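PDB 7BPS: testis-expressed protein 101, which controls sperm binding to the zona pellucida and sperm migration into the oviduct, probably through the adhesion molecule ADAM3. Local coordinates for residues 7-12 with 28-33; 23-28 with 54-59; 40-45 with 97-102; 149-154 with 183-188. All coordinates share one frame; numbering follows the deposited sequence.

Contact 1: 7-12 with 28-33; sequences CQVSQT and KAEQCN. With FUC (alpha-L-fucopyranose), chain C.
In the first Ly6/uPAR domain, a three-finger fold, the short strand 29-31 forms one outer edge of the antiparallel sheet by pairing with the start of strand 6-16: C7 and E30 form a hydrogen-bonded pair, followed by the non-hydrogen-bonded pair Q8 and A29. C7 N gives its hydrogen to E30 O at 3.1 Å, and E30 N returns one to C7 O at 3.0 Å. Two residues further along, V9 N donates to K28 O, also at 3.0 Å, and between these bonds Q8 CA and A29 CA come within 4.2 Å. The side-chain contact is between V9 and the aliphatic part of E30, which is extended beyond CG and crosses V9 at about a right angle, with E30 CB 3.8 Å from V9 CG2 and the carboxylate oxygens close to the V9 methyls. At the other end C7 SG and C32 SG approach to 3.2 Å without being bonded to each other, for C7 is joined to C38 and C32 to C60. Q8 turns away from A29, and its OE1 is taken by K58 NZ and S27 N. Outside, the bent and poorly ordered K28 chain lies near the fucose, K28 CD 3.5 Å from O4 of that sugar. Three backbone bonds join the two segments and the disulfides tie this corner to strands 37-46 and 52-61, so the pairing probably owes more to these than to exposed side chains.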
loop_
_atom_site.group_PDB
_atom_site.type_symbol
_atom_site.label_atom_id
_atom_site.label_comp_id
_atom_site.label_asym_id
_atom_site.label_seq_id
_atom_site.Cartn_x
_atom_site.Cartn_y
_atom_site.Cartn_z
ATOM N N CYS A 7 -16.511 -9.595 12.408
ATOM C CA CYS A 7 -15.633 -9.238 11.264
ATOM C C CYS A 7 -14.380 -10.099 11.276
ATOM O O CYS A 7 -13.931 -10.484 12.362
ATOM C CB CYS A 7 -15.225 -7.778 11.346
ATOM S SG CYS A 7 -16.638 -6.648 11.305
ATOM N N GLN A 8 -13.804 -10.390 10.110
ATOM C CA GLN A 8 -12.408 -10.888 10.031
ATOM C C GLN A 8 -11.486 -9.807 10.602
ATOM O O GLN A 8 -11.802 -8.579 10.455
ATOM C CB GLN A 8 -12.072 -11.261 8.599
ATOM C CG GLN A 8 -12.756 -12.548 8.161
ATOM C CD GLN A 8 -12.174 -13.066 6.870
ATOM O OE1 GLN A 8 -11.039 -12.739 6.528
ATOM N NE2 GLN A 8 -12.950 -13.849 6.131
ATOM N N VAL A 9 -10.450 -10.228 11.332
ATOM C CA VAL A 9 -9.468 -9.317 11.999
ATOM C C VAL A 9 -8.046 -9.857 11.752
ATOM O O VAL A 9 -7.804 -11.071 11.928
ATOM C CB VAL A 9 -9.776 -9.152 13.498
ATOM C CG1 VAL A 9 -8.794 -8.217 14.192
ATOM C CG2 VAL A 9 -11.206 -8.663 13.714
ATOM N N SER A 10 -7.167 -8.988 11.262
ATOM C CA SER A 10 -5.739 -9.269 10.988
ATOM C C SER A 10 -5.047 -7.964 10.604
ATOM O O SER A 10 -5.684 -7.116 9.964
ATOM C CB SER A 10 -5.555 -10.328 9.941
ATOM O OG SER A 10 -6.348 -10.041 8.821
ATOM N N GLN A 11 -3.815 -7.810 11.069
ATOM C CA GLN A 11 -2.900 -6.728 10.655
ATOM C C GLN A 11 -1.622 -7.435 10.236
ATOM O O GLN A 11 -1.084 -8.156 11.098
ATOM C CB GLN A 11 -2.689 -5.719 11.790
ATOM C CG GLN A 11 -3.947 -4.919 12.142
ATOM C CD GLN A 11 -4.939 -5.628 13.042
ATOM O OE1 GLN A 11 -4.566 -6.245 14.025
ATOM N NE2 GLN A 11 -6.216 -5.588 12.687
ATOM N N THR A 12 -1.231 -7.314 8.965
ATOM C CA THR A 12 -0.001 -7.941 8.406
ATOM C C THR A 12 0.773 -6.906 7.595
ATOM O O THR A 12 0.171 -6.010 6.964
ATOM C CB THR A 12 -0.321 -9.185 7.567
ATOM O OG1 THR A 12 -0.946 -8.778 6.343
ATOM C CG2 THR A 12 -1.231 -10.155 8.299
ATOM N N LYS A 28 -9.127 -14.920 10.902
ATOM C CA LYS A 28 -10.042 -15.384 11.979
ATOM C C LYS A 28 -11.062 -14.275 12.243
ATOM O O LYS A 28 -10.669 -13.114 12.125
ATOM C CB LYS A 28 -9.300 -15.653 13.298
ATOM C CG LYS A 28 -7.885 -16.243 13.232
ATOM C CD LYS A 28 -7.800 -17.767 13.192
ATOM C CE LYS A 28 -7.382 -18.392 14.507
ATOM N NZ LYS A 28 -7.791 -19.816 14.585
ATOM N N ALA A 29 -12.302 -14.629 12.600
ATOM C CA ALA A 29 -13.390 -13.697 13.003
ATOM C C ALA A 29 -13.247 -13.318 14.482
ATOM O O ALA A 29 -12.622 -14.071 15.245
ATOM C CB ALA A 29 -14.730 -14.341 12.741
ATOM N N GLU A 30 -13.737 -12.146 14.848
ATOM C CA GLU A 30 -13.798 -11.631 16.240
ATOM C C GLU A 30 -15.091 -10.832 16.361
ATOM O O GLU A 30 -15.610 -10.371 15.307
ATOM C CB GLU A 30 -12.616 -10.725 16.607
ATOM C CG GLU A 30 -11.292 -11.463 16.706
ATOM C CD GLU A 30 -10.138 -10.579 17.140
ATOM O OE1 GLU A 30 -10.406 -9.431 17.560
ATOM O OE2 GLU A 30 -8.973 -11.028 17.015
ATOM N N GLN A 31 -15.620 -10.720 17.578
ATOM C CA GLN A 31 -16.872 -9.977 17.843
ATOM C C GLN A 31 -16.530 -8.489 17.910
ATOM O O GLN A 31 -15.601 -8.137 18.636
ATOM C CB GLN A 31 -17.511 -10.469 19.139
ATOM C CG GLN A 31 -18.899 -9.890 19.394
ATOM C CD GLN A 31 -19.385 -10.207 20.787
ATOM O OE1 GLN A 31 -19.106 -9.480 21.745
ATOM N NE2 GLN A 31 -20.090 -11.319 20.902
ATOM N N CYS A 32 -17.251 -7.660 17.166
ATOM C CA CYS A 32 -17.161 -6.175 17.231
ATOM C C CYS A 32 -18.022 -5.697 18.405
ATOM O O CYS A 32 -18.952 -6.439 18.790
ATOM C CB CYS A 32 -17.625 -5.537 15.920
ATOM S SG CYS A 32 -16.825 -6.226 14.435
ATOM N N ASN A 33 -17.742 -4.503 18.933
ATOM C CA ASN A 33 -18.715 -3.740 19.756
ATOM C C ASN A 33 -19.967 -3.499 18.910
ATOM O O ASN A 33 -19.933 -3.644 17.688
ATOM C CB ASN A 33 -18.106 -2.442 20.283
ATOM C CG ASN A 33 -16.806 -2.675 21.024
ATOM O OD1 ASN A 33 -16.725 -3.520 21.912
ATOM N ND2 ASN A 33 -15.776 -1.936 20.657
HETATM C C1 FUC C . -6.339 -20.878 8.301
HETATM C C2 FUC C . -5.115 -20.737 9.173
HETATM C C3 FUC C . -4.563 -19.325 8.918
HETATM C C4 FUC C . -5.623 -18.239 9.127
HETATM C C5 FUC C . -7.069 -18.627 8.698
HETATM C C6 FUC C . -8.123 -17.993 9.598
HETATM O O2 FUC C . -4.225 -21.813 8.824
HETATM O O3 FUC C . -3.449 -19.006 9.769
HETATM O O4 FUC C . -5.565 -17.794 10.496
HETATM O O5 FUC C . -7.414 -20.025 8.653
#

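Contact 2: 23-28 with 54-59; sequences FNWTSK and VLASKS. With NAG (2-acetamido-2-deoxy-beta-D-glucopyranose), chain B; FUC (alpha-L-fucopyranose), chain C.
The carbonyl oxygen of W25 is gripped by two side-chain donors, one from each face of its plane. S27 OG, itself also hydrogen-bonded to S10 OG, donates to W25 O at 2.8 Å, and from the other face K58 NZ donates to W25 O at 3.1 Å, 62° out of the carbonyl plane. To get there the lysine, extended beyond CG, runs across the indole. K58 CE sits almost squarely over the five-membered ring, 3.3 Å from its centroid, a CH-pi contact, while the ammonium forms a cation-pi interaction 17° off the ring normal. At the indole edge a water lies in the ring plane and accepts from W25 NE1 at 3.0 Å; it donates only weakly to A56 O. F23 completes the apolar side, its CE2 meeting V54 CG1 at 3.6 Å and its CZ close to A56 CB. On the outer side N24 carries the N-linked glycan on ND2, while its OD1 accepts from T26 N at 3.1 Å, an Asx turn in the loop. K58 NZ is also bound by Q8 OE1 and the carbonyls of N94 and K96, so a buried ammonium is met by several oxygens and an aromatic face, which would be expected to favour its charged form.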
loop_
_atom_site.group_PDB
_atom_site.type_symbol
_atom_site.label_atom_id
_atom_site.label_comp_id
_atom_site.label_asym_id
_atom_site.label_seq_id
_atom_site.Cartn_x
_atom_site.Cartn_y
_atom_site.Cartn_z
ATOM N N PHE A 23 -1.065 -14.538 -2.080
ATOM C CA PHE A 23 -1.466 -13.879 -0.809
ATOM C C PHE A 23 -2.819 -14.407 -0.362
ATOM O O PHE A 23 -3.793 -14.212 -1.102
ATOM C CB PHE A 23 -1.554 -12.363 -0.968
ATOM C CG PHE A 23 -1.575 -11.614 0.332
ATOM C CD1 PHE A 23 -2.768 -11.357 0.980
ATOM C CD2 PHE A 23 -0.397 -11.145 0.893
ATOM C CE1 PHE A 23 -2.795 -10.649 2.173
ATOM C CE2 PHE A 23 -0.422 -10.435 2.086
ATOM C CZ PHE A 23 -1.626 -10.180 2.718
ATOM N N ASN A 24 -2.850 -15.065 0.792
ATOM C CA ASN A 24 -4.087 -15.540 1.467
ATOM C C ASN A 24 -4.506 -14.514 2.540
ATOM O O ASN A 24 -3.859 -14.475 3.599
ATOM C CB ASN A 24 -3.909 -16.941 2.066
ATOM C CG ASN A 24 -5.217 -17.532 2.533
ATOM O OD1 ASN A 24 -6.187 -16.800 2.704
ATOM N ND2 ASN A 24 -5.264 -18.845 2.722
ATOM N N TRP A 25 -5.577 -13.758 2.288
ATOM C CA TRP A 25 -6.101 -12.673 3.166
ATOM C C TRP A 25 -7.209 -13.168 4.125
ATOM O O TRP A 25 -7.625 -12.381 4.999
ATOM C CB TRP A 25 -6.613 -11.523 2.289
ATOM C CG TRP A 25 -6.651 -10.190 2.962
ATOM C CD1 TRP A 25 -6.180 -9.871 4.194
ATOM C CD2 TRP A 25 -7.144 -8.970 2.384
ATOM N NE1 TRP A 25 -6.384 -8.539 4.441
ATOM C CE2 TRP A 25 -6.967 -7.962 3.351
ATOM C CE3 TRP A 25 -7.731 -8.636 1.155
ATOM C CZ2 TRP A 25 -7.313 -6.640 3.109
ATOM C CZ3 TRP A 25 -8.103 -7.330 0.930
ATOM C CH2 TRP A 25 -7.888 -6.346 1.896
ATOM N N THR A 26 -7.684 -14.406 3.967
ATOM C CA THR A 26 -8.638 -15.057 4.903
ATOM C C THR A 26 -8.038 -15.053 6.319
ATOM O O THR A 26 -6.920 -15.539 6.504
ATOM C CB THR A 26 -9.008 -16.471 4.435
ATOM O OG1 THR A 26 -9.562 -16.351 3.123
ATOM C CG2 THR A 26 -9.983 -17.185 5.354
ATOM N N SER A 27 -8.781 -14.508 7.271
ATOM C CA SER A 27 -8.367 -14.233 8.670
ATOM C C SER A 27 -9.462 -14.742 9.623
ATOM O O SER A 27 -10.600 -14.921 9.168
ATOM C CB SER A 27 -8.117 -12.749 8.857
ATOM O OG SER A 27 -7.295 -12.216 7.824
ATOM N N LYS A 28 -9.127 -14.920 10.902
ATOM C CA LYS A 28 -10.042 -15.384 11.979
ATOM C C LYS A 28 -11.062 -14.275 12.243
ATOM O O LYS A 28 -10.669 -13.114 12.125
ATOM C CB LYS A 28 -9.300 -15.653 13.298
ATOM C CG LYS A 28 -7.885 -16.243 13.232
ATOM C CD LYS A 28 -7.800 -17.767 13.192
ATOM C CE LYS A 28 -7.382 -18.392 14.507
ATOM N NZ LYS A 28 -7.791 -19.816 14.585
ATOM N N VAL A 54 3.245 -5.183 1.214
ATOM C CA VAL A 54 1.791 -5.380 1.441
ATOM C C VAL A 54 1.461 -5.021 2.900
ATOM O O VAL A 54 1.989 -5.700 3.843
ATOM C CB VAL A 54 1.371 -6.802 1.054
ATOM C CG1 VAL A 54 -0.107 -6.984 1.146
ATOM C CG2 VAL A 54 1.819 -7.131 -0.351
ATOM N N LEU A 55 0.690 -3.934 3.068
ATOM C CA LEU A 55 0.018 -3.525 4.320
ATOM C C LEU A 55 -1.450 -3.941 4.177
ATOM O O LEU A 55 -2.177 -3.334 3.358
ATOM C CB LEU A 55 0.175 -2.016 4.548
ATOM C CG LEU A 55 1.615 -1.494 4.559
ATOM C CD1 LEU A 55 2.034 -1.006 3.173
ATOM C CD2 LEU A 55 1.822 -0.379 5.570
ATOM N N ALA A 56 -1.848 -4.991 4.894
ATOM C CA ALA A 56 -3.195 -5.598 4.850
ATOM C C ALA A 56 -3.842 -5.534 6.240
ATOM O O ALA A 56 -3.290 -6.106 7.220
ATOM C CB ALA A 56 -3.126 -7.018 4.334
ATOM N N SER A 57 -4.995 -4.871 6.299
ATOM C CA SER A 57 -5.796 -4.655 7.520
ATOM C C SER A 57 -7.216 -5.201 7.340
ATOM O O SER A 57 -7.874 -4.829 6.364
ATOM C CB SER A 57 -5.842 -3.214 7.871
ATOM O OG SER A 57 -6.785 -3.029 8.888
ATOM N N LYS A 58 -7.655 -6.042 8.278
ATOM C CA LYS A 58 -9.077 -6.397 8.492
ATOM C C LYS A 58 -9.433 -6.104 9.955
ATOM O O LYS A 58 -8.628 -6.414 10.838
ATOM C CB LYS A 58 -9.315 -7.851 8.110
ATOM C CG LYS A 58 -9.230 -8.118 6.619
ATOM C CD LYS A 58 -9.872 -9.423 6.224
ATOM C CE LYS A 58 -9.658 -9.763 4.762
ATOM N NZ LYS A 58 -10.355 -11.021 4.406
ATOM N N SER A 59 -10.586 -5.478 10.198
ATOM C CA SER A 59 -11.019 -5.081 11.558
ATOM C C SER A 59 -12.496 -4.684 11.611
ATOM O O SER A 59 -13.163 -4.467 10.559
ATOM C CB SER A 59 -10.142 -3.980 12.109
ATOM O OG SER A 59 -10.399 -2.739 11.484
HETATM C C1 NAG B . -6.467 -19.558 3.116
HETATM C C2 NAG B . -6.921 -20.594 2.056
HETATM C C3 NAG B . -8.274 -21.205 2.481
HETATM C C4 NAG B . -8.137 -21.814 3.866
HETATM C C5 NAG B . -7.710 -20.699 4.838
HETATM C C6 NAG B . -7.703 -21.275 6.249
HETATM C C7 NAG B . -6.337 -20.592 -0.396
HETATM C C8 NAG B . -6.689 -20.054 -1.761
HETATM N N2 NAG B . -7.021 -20.074 0.668
HETATM O O3 NAG B . -8.745 -22.236 1.604
HETATM O O4 NAG B . -9.368 -22.474 4.243
HETATM O O5 NAG B . -6.434 -20.116 4.453
HETATM O O6 NAG B . -6.790 -20.575 7.091
HETATM O O7 NAG B . -5.479 -21.476 -0.296
HETATM C C1 FUC C . -6.339 -20.878 8.301
HETATM C C2 FUC C . -5.115 -20.737 9.173
HETATM C C3 FUC C . -4.563 -19.325 8.918
HETATM C C4 FUC C . -5.623 -18.239 9.127
HETATM C C5 FUC C . -7.069 -18.627 8.698
HETATM C C6 FUC C . -8.123 -17.993 9.598
HETATM O O2 FUC C . -4.225 -21.813 8.824
HETATM O O3 FUC C . -3.449 -19.006 9.769
HETATM O O4 FUC C . -5.565 -17.794 10.496
HETATM O O5 FUC C . -7.414 -20.025 8.653
HETATM O O HOH W 1 -5.082 -8.327 7.120
#

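Contact 3: 40-45 with 97-102; sequences ETVLLI and DSLASV. With SO4 (sulfate ion), chain G.
Strand 40-45 runs fully extended beneath the irregular segment 97-102, and the two backbones stay apart, with V42 and L99 the nearest pair at 8.7 Å between CA atoms. L99 spreads its two methyls over the strand: CD2 reaches V42 CG1 at 4.1 Å, and CD1 reaches L44 CD2 at 4.0 Å. V102 comes in beside it at about a right angle to L44, its CG1 lying 3.9 Å from L44 CD1. V42 CG1 stands between the backbone N and the carbonyl carbon (chi1 57°), a rotation that aims this methyl at L99 and, more distantly, at V102. Local bonds mark the segment itself: V102 N donates to L99 O at 3.0 Å, and A100 N to S98 OG at 3.2 Å, an ST turn. The chain is curled here, and both L99 and V102 point toward the strand. On the outer side a sulfate, probably from the crystallisation liquor, takes a hydrogen bond from D97 N to its O4 at 2.8 Å, with a weak one from S98 N. In the fold, V42 and L44 also pack against V54 of strand 52-61, W25 touches both V42 and L99, and Y84 of strand 80-88 meets V42 and V102. The loop that follows strand 80-88 thus covers part of one face of the sheet, while L43 and I45 meet F151 and L149 of strand 143-152 on the other.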
loop_
_atom_site.group_PDB
_atom_site.type_symbol
_atom_site.label_atom_id
_atom_site.label_comp_id
_atom_site.label_asym_id
_atom_site.label_seq_id
_atom_site.Cartn_x
_atom_site.Cartn_y
_atom_site.Cartn_z
ATOM N N GLU A 40 -11.944 -4.268 5.072
ATOM C CA GLU A 40 -10.718 -4.926 4.564
ATOM C C GLU A 40 -10.026 -3.886 3.686
ATOM O O GLU A 40 -10.673 -3.366 2.750
ATOM C CB GLU A 40 -11.051 -6.229 3.835
ATOM C CG GLU A 40 -12.085 -6.047 2.737
ATOM C CD GLU A 40 -12.712 -7.317 2.185
ATOM O OE1 GLU A 40 -13.374 -7.202 1.134
ATOM O OE2 GLU A 40 -12.526 -8.403 2.787
ATOM N N THR A 41 -8.798 -3.519 4.039
ATOM C CA THR A 41 -7.995 -2.497 3.332
ATOM C C THR A 41 -6.608 -3.067 3.087
ATOM O O THR A 41 -5.991 -3.537 4.051
ATOM C CB THR A 41 -7.895 -1.209 4.145
ATOM O OG1 THR A 41 -9.226 -0.748 4.382
ATOM C CG2 THR A 41 -7.073 -0.140 3.457
ATOM N N VAL A 42 -6.134 -3.017 1.850
ATOM C CA VAL A 42 -4.749 -3.437 1.515
ATOM C C VAL A 42 -4.113 -2.345 0.677
ATOM O O VAL A 42 -4.799 -1.812 -0.190
ATOM C CB VAL A 42 -4.750 -4.797 0.801
ATOM C CG1 VAL A 42 -5.606 -4.804 -0.464
ATOM C CG2 VAL A 42 -3.345 -5.259 0.523
ATOM N N LEU A 43 -2.844 -2.049 0.935
ATOM C CA LEU A 43 -1.993 -1.141 0.132
ATOM C C LEU A 43 -0.796 -1.952 -0.353
ATOM O O LEU A 43 -0.194 -2.653 0.471
ATOM C CB LEU A 43 -1.551 0.036 1.004
ATOM C CG LEU A 43 -0.636 1.061 0.343
ATOM C CD1 LEU A 43 -1.222 1.639 -0.922
ATOM C CD2 LEU A 43 -0.334 2.184 1.307
ATOM N N LEU A 44 -0.468 -1.849 -1.643
ATOM C CA LEU A 44 0.654 -2.586 -2.281
ATOM C C LEU A 44 1.587 -1.569 -2.905
ATOM O O LEU A 44 1.108 -0.722 -3.650
ATOM C CB LEU A 44 0.108 -3.556 -3.335
ATOM C CG LEU A 44 -0.818 -4.640 -2.782
ATOM C CD1 LEU A 44 -2.287 -4.266 -2.945
ATOM C CD2 LEU A 44 -0.548 -5.977 -3.430
ATOM N N ILE A 45 2.869 -1.637 -2.586
ATOM C CA ILE A 45 3.895 -0.680 -3.102
ATOM C C ILE A 45 5.087 -1.473 -3.638
ATOM O O ILE A 45 5.581 -2.376 -2.934
ATOM C CB ILE A 45 4.315 0.311 -2.016
ATOM C CG1 ILE A 45 3.106 1.023 -1.407
ATOM C CG2 ILE A 45 5.315 1.290 -2.578
ATOM C CD1 ILE A 45 3.376 1.667 -0.071
ATOM N N ASP A 97 -10.278 -13.142 0.039
ATOM C CA ASP A 97 -9.260 -14.176 0.367
ATOM C C ASP A 97 -7.974 -13.882 -0.414
ATOM O O ASP A 97 -6.898 -14.276 0.046
ATOM C CB ASP A 97 -9.845 -15.576 0.140
ATOM C CG ASP A 97 -9.248 -16.399 -0.988
ATOM O OD1 ASP A 97 -8.064 -16.809 -0.850
ATOM O OD2 ASP A 97 -9.992 -16.681 -1.965
ATOM N N SER A 98 -8.089 -13.184 -1.536
ATOM C CA SER A 98 -7.078 -13.125 -2.627
ATOM C C SER A 98 -6.999 -11.688 -3.159
ATOM O O SER A 98 -8.034 -10.980 -3.155
ATOM C CB SER A 98 -7.426 -14.137 -3.716
ATOM O OG SER A 98 -7.366 -13.596 -5.038
ATOM N N LEU A 99 -5.810 -11.288 -3.611
ATOM C CA LEU A 99 -5.528 -9.934 -4.144
ATOM C C LEU A 99 -5.502 -9.961 -5.676
ATOM O O LEU A 99 -5.007 -8.971 -6.297
ATOM C CB LEU A 99 -4.179 -9.485 -3.581
ATOM C CG LEU A 99 -4.053 -9.485 -2.062
ATOM C CD1 LEU A 99 -2.748 -8.831 -1.660
ATOM C CD2 LEU A 99 -5.218 -8.772 -1.399
ATOM N N ALA A 100 -5.997 -11.033 -6.293
ATOM C CA ALA A 100 -5.910 -11.244 -7.760
ATOM C C ALA A 100 -6.607 -10.087 -8.494
ATOM O O ALA A 100 -6.025 -9.566 -9.446
ATOM C CB ALA A 100 -6.497 -12.590 -8.119
ATOM N N SER A 101 -7.789 -9.672 -8.043
ATOM C CA SER A 101 -8.593 -8.591 -8.671
ATOM C C SER A 101 -8.042 -7.202 -8.312
ATOM O O SER A 101 -8.632 -6.232 -8.779
ATOM C CB SER A 101 -10.042 -8.699 -8.270
ATOM O OG SER A 101 -10.203 -8.339 -6.903
ATOM N N VAL A 102 -6.979 -7.095 -7.508
ATOM C CA VAL A 102 -6.486 -5.799 -6.955
ATOM C C VAL A 102 -5.206 -5.380 -7.678
ATOM O O VAL A 102 -5.093 -4.184 -7.969
ATOM C CB VAL A 102 -6.234 -5.923 -5.440
ATOM C CG1 VAL A 102 -5.660 -4.657 -4.827
ATOM C CG2 VAL A 102 -7.485 -6.345 -4.705
HETATM S S SO4 G . -11.738 -13.395 -3.319
HETATM O O1 SO4 G . -12.667 -12.358 -3.703
HETATM O O2 SO4 G . -11.806 -14.485 -4.269
HETATM O O3 SO4 G . -10.403 -12.850 -3.306
HETATM O O4 SO4 G . -12.076 -13.890 -2.007
#

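Contact 4: 149-154 with 183-188; sequences LEFSGG and MTVKET
F151 and V185 lie side by side on the buried face of an antiparallel strand pair in the second Ly6/uPAR domain, strand 143-152 against strand 183-193; the axes of 149-152 and 183-188 approach to 4.7 Å. This is the close-packed side. F151 CE1 meets V185 CG1 at 3.6 Å, and M183 SD stands oblique to the same ring, 5.1 Å from its centroid, a Met-aromatic contact. L149 points the same way as E187, its CD2 resting 3.7 Å from E187 CB on the aliphatic part of that chain. The E187 carboxylate is carried past the leucine, because CG is anti to the backbone N (chi1 173°) and the rest is extended, and there it is held by Y145 OH and the backbone N atoms of L173 and M174. The other face is looser and open to solvent. There E150 and K186 touch through their CB atoms at 3.9 Å, but beyond that both chains lead away from the partner strand, and S152 OG lies 3.8 Å from T184 CB. Both faces hang on the same backbone bonds, in two reciprocal pairs: E150 with K186, and S152 with T184. Beyond S152 the chain leaves the strand at G153 and G154, both with positive phi. The straightest of the four bonds runs from E150 N to K186 O, 2.9 Å long with an angle of 176° at the hydrogen.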
loop_
_atom_site.group_PDB
_atom_site.type_symbol
_atom_site.label_atom_id
_atom_site.label_comp_id
_atom_site.label_asym_id
_atom_site.label_seq_id
_atom_site.Cartn_x
_atom_site.Cartn_y
_atom_site.Cartn_z
ATOM N N LEU A 149 7.460 6.486 3.799
ATOM C CA LEU A 149 6.017 6.481 4.074
ATOM C C LEU A 149 5.834 6.053 5.517
ATOM O O LEU A 149 6.297 4.974 5.852
ATOM C CB LEU A 149 5.295 5.545 3.108
ATOM C CG LEU A 149 5.423 5.923 1.633
ATOM C CD1 LEU A 149 4.603 4.966 0.789
ATOM C CD2 LEU A 149 5.011 7.367 1.374
ATOM N N GLU A 150 5.165 6.898 6.297
ATOM C CA GLU A 150 4.847 6.693 7.732
ATOM C C GLU A 150 3.373 6.294 7.816
ATOM O O GLU A 150 2.528 7.106 7.406
ATOM C CB GLU A 150 5.124 8.032 8.419
ATOM C CG GLU A 150 5.654 7.942 9.803
ATOM C CD GLU A 150 7.039 7.349 9.787
ATOM O OE1 GLU A 150 7.943 7.921 9.083
ATOM O OE2 GLU A 150 7.199 6.299 10.471
ATOM N N PHE A 151 3.060 5.086 8.261
ATOM C CA PHE A 151 1.666 4.618 8.463
ATOM C C PHE A 151 1.347 4.509 9.955
ATOM O O PHE A 151 2.215 4.078 10.730
ATOM C CB PHE A 151 1.440 3.286 7.769
ATOM C CG PHE A 151 1.640 3.359 6.282
ATOM C CD1 PHE A 151 0.597 3.710 5.456
ATOM C CD2 PHE A 151 2.867 3.054 5.723
ATOM C CE1 PHE A 151 0.779 3.735 4.085
ATOM C CE2 PHE A 151 3.041 3.066 4.351
ATOM C CZ PHE A 151 2.005 3.417 3.536
ATOM N N SER A 152 0.143 4.930 10.335
ATOM C CA SER A 152 -0.323 4.937 11.746
ATOM C C SER A 152 -1.815 4.652 11.781
ATOM O O SER A 152 -2.483 4.819 10.774
ATOM C CB SER A 152 0.050 6.205 12.489
ATOM O OG SER A 152 -0.347 7.332 11.754
ATOM N N GLY A 153 -2.285 4.119 12.901
ATOM C CA GLY A 153 -3.697 3.763 13.094
ATOM C C GLY A 153 -3.919 2.326 12.707
ATOM O O GLY A 153 -3.051 1.765 12.013
ATOM N N GLY A 154 -5.023 1.763 13.197
ATOM C CA GLY A 154 -5.582 0.477 12.764
ATOM C C GLY A 154 -4.715 -0.678 13.179
ATOM O O GLY A 154 -4.936 -1.760 12.617
ATOM N N MET A 183 -5.895 3.517 8.056
ATOM C CA MET A 183 -4.480 3.953 8.177
ATOM C C MET A 183 -4.365 5.418 7.769
ATOM O O MET A 183 -5.057 5.831 6.846
ATOM C CB MET A 183 -3.544 3.132 7.286
ATOM C CG MET A 183 -3.455 1.669 7.638
ATOM S SD MET A 183 -2.290 0.824 6.545
ATOM C CE MET A 183 -3.400 0.077 5.355
ATOM N N THR A 184 -3.489 6.156 8.440
ATOM C CA THR A 184 -3.042 7.520 8.078
ATOM C C THR A 184 -1.658 7.385 7.440
ATOM O O THR A 184 -0.898 6.496 7.904
ATOM C CB THR A 184 -3.074 8.377 9.349
ATOM O OG1 THR A 184 -4.450 8.411 9.722
ATOM C CG2 THR A 184 -2.526 9.772 9.175
ATOM N N VAL A 185 -1.343 8.253 6.475
ATOM C CA VAL A 185 -0.080 8.257 5.679
ATOM C C VAL A 185 0.550 9.625 5.756
ATOM O O VAL A 185 -0.132 10.578 5.372
ATOM C CB VAL A 185 -0.281 7.958 4.172
ATOM C CG1 VAL A 185 0.955 7.274 3.613
ATOM C CG2 VAL A 185 -1.525 7.146 3.897
ATOM N N LYS A 186 1.834 9.668 6.081
ATOM C CA LYS A 186 2.717 10.846 5.887
ATOM C C LYS A 186 3.793 10.441 4.881
ATOM O O LYS A 186 4.304 9.317 4.979
ATOM C CB LYS A 186 3.324 11.315 7.211
ATOM C CG LYS A 186 2.332 11.965 8.178
ATOM C CD LYS A 186 2.915 13.089 9.058
ATOM C CE LYS A 186 2.103 13.375 10.309
ATOM N NZ LYS A 186 2.311 12.333 11.345
ATOM N N GLU A 187 4.108 11.313 3.937
ATOM C CA GLU A 187 5.120 11.050 2.893
ATOM C C GLU A 187 6.157 12.158 3.012
ATOM O O GLU A 187 5.761 13.311 3.049
ATOM C CB GLU A 187 4.484 10.995 1.493
ATOM C CG GLU A 187 5.520 10.884 0.375
ATOM C CD GLU A 187 4.976 10.605 -1.020
ATOM O OE1 GLU A 187 3.764 10.366 -1.153
ATOM O OE2 GLU A 187 5.777 10.628 -1.979
ATOM N N THR A 188 7.437 11.810 3.038
ATOM C CA THR A 188 8.558 12.772 2.932
ATOM C C THR A 188 9.465 12.198 1.848
ATOM O O THR A 188 9.452 10.953 1.671
ATOM C CB THR A 188 9.221 13.002 4.305
ATOM O OG1 THR A 188 9.616 11.729 4.800
ATOM C CG2 THR A 188 8.294 13.611 5.342
#

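Contacts 1, 2 and 3 belong to the first Ly6/uPAR domain and share its antiparallel sheet, where strands 29-31, 6-16, 52-61 and 37-46 lie in that order. Contact 4 lies in the second domain and follows the others along the chain. Contacts 1 and 2 interleave in sequence, as do 2 and 3, whose centres are 8 Å apart; S10 OG meets S27 OG, and W25 N meets D97 O. The centre of contact 4 is about 18 Å from those of contacts 2 and 3, yet L43 and I45 pack on F151 and L149, L55 on F151, and Q11 of contact 1 touches G154. The tandem domains therefore pack together largely through apolar side chains of their sheets.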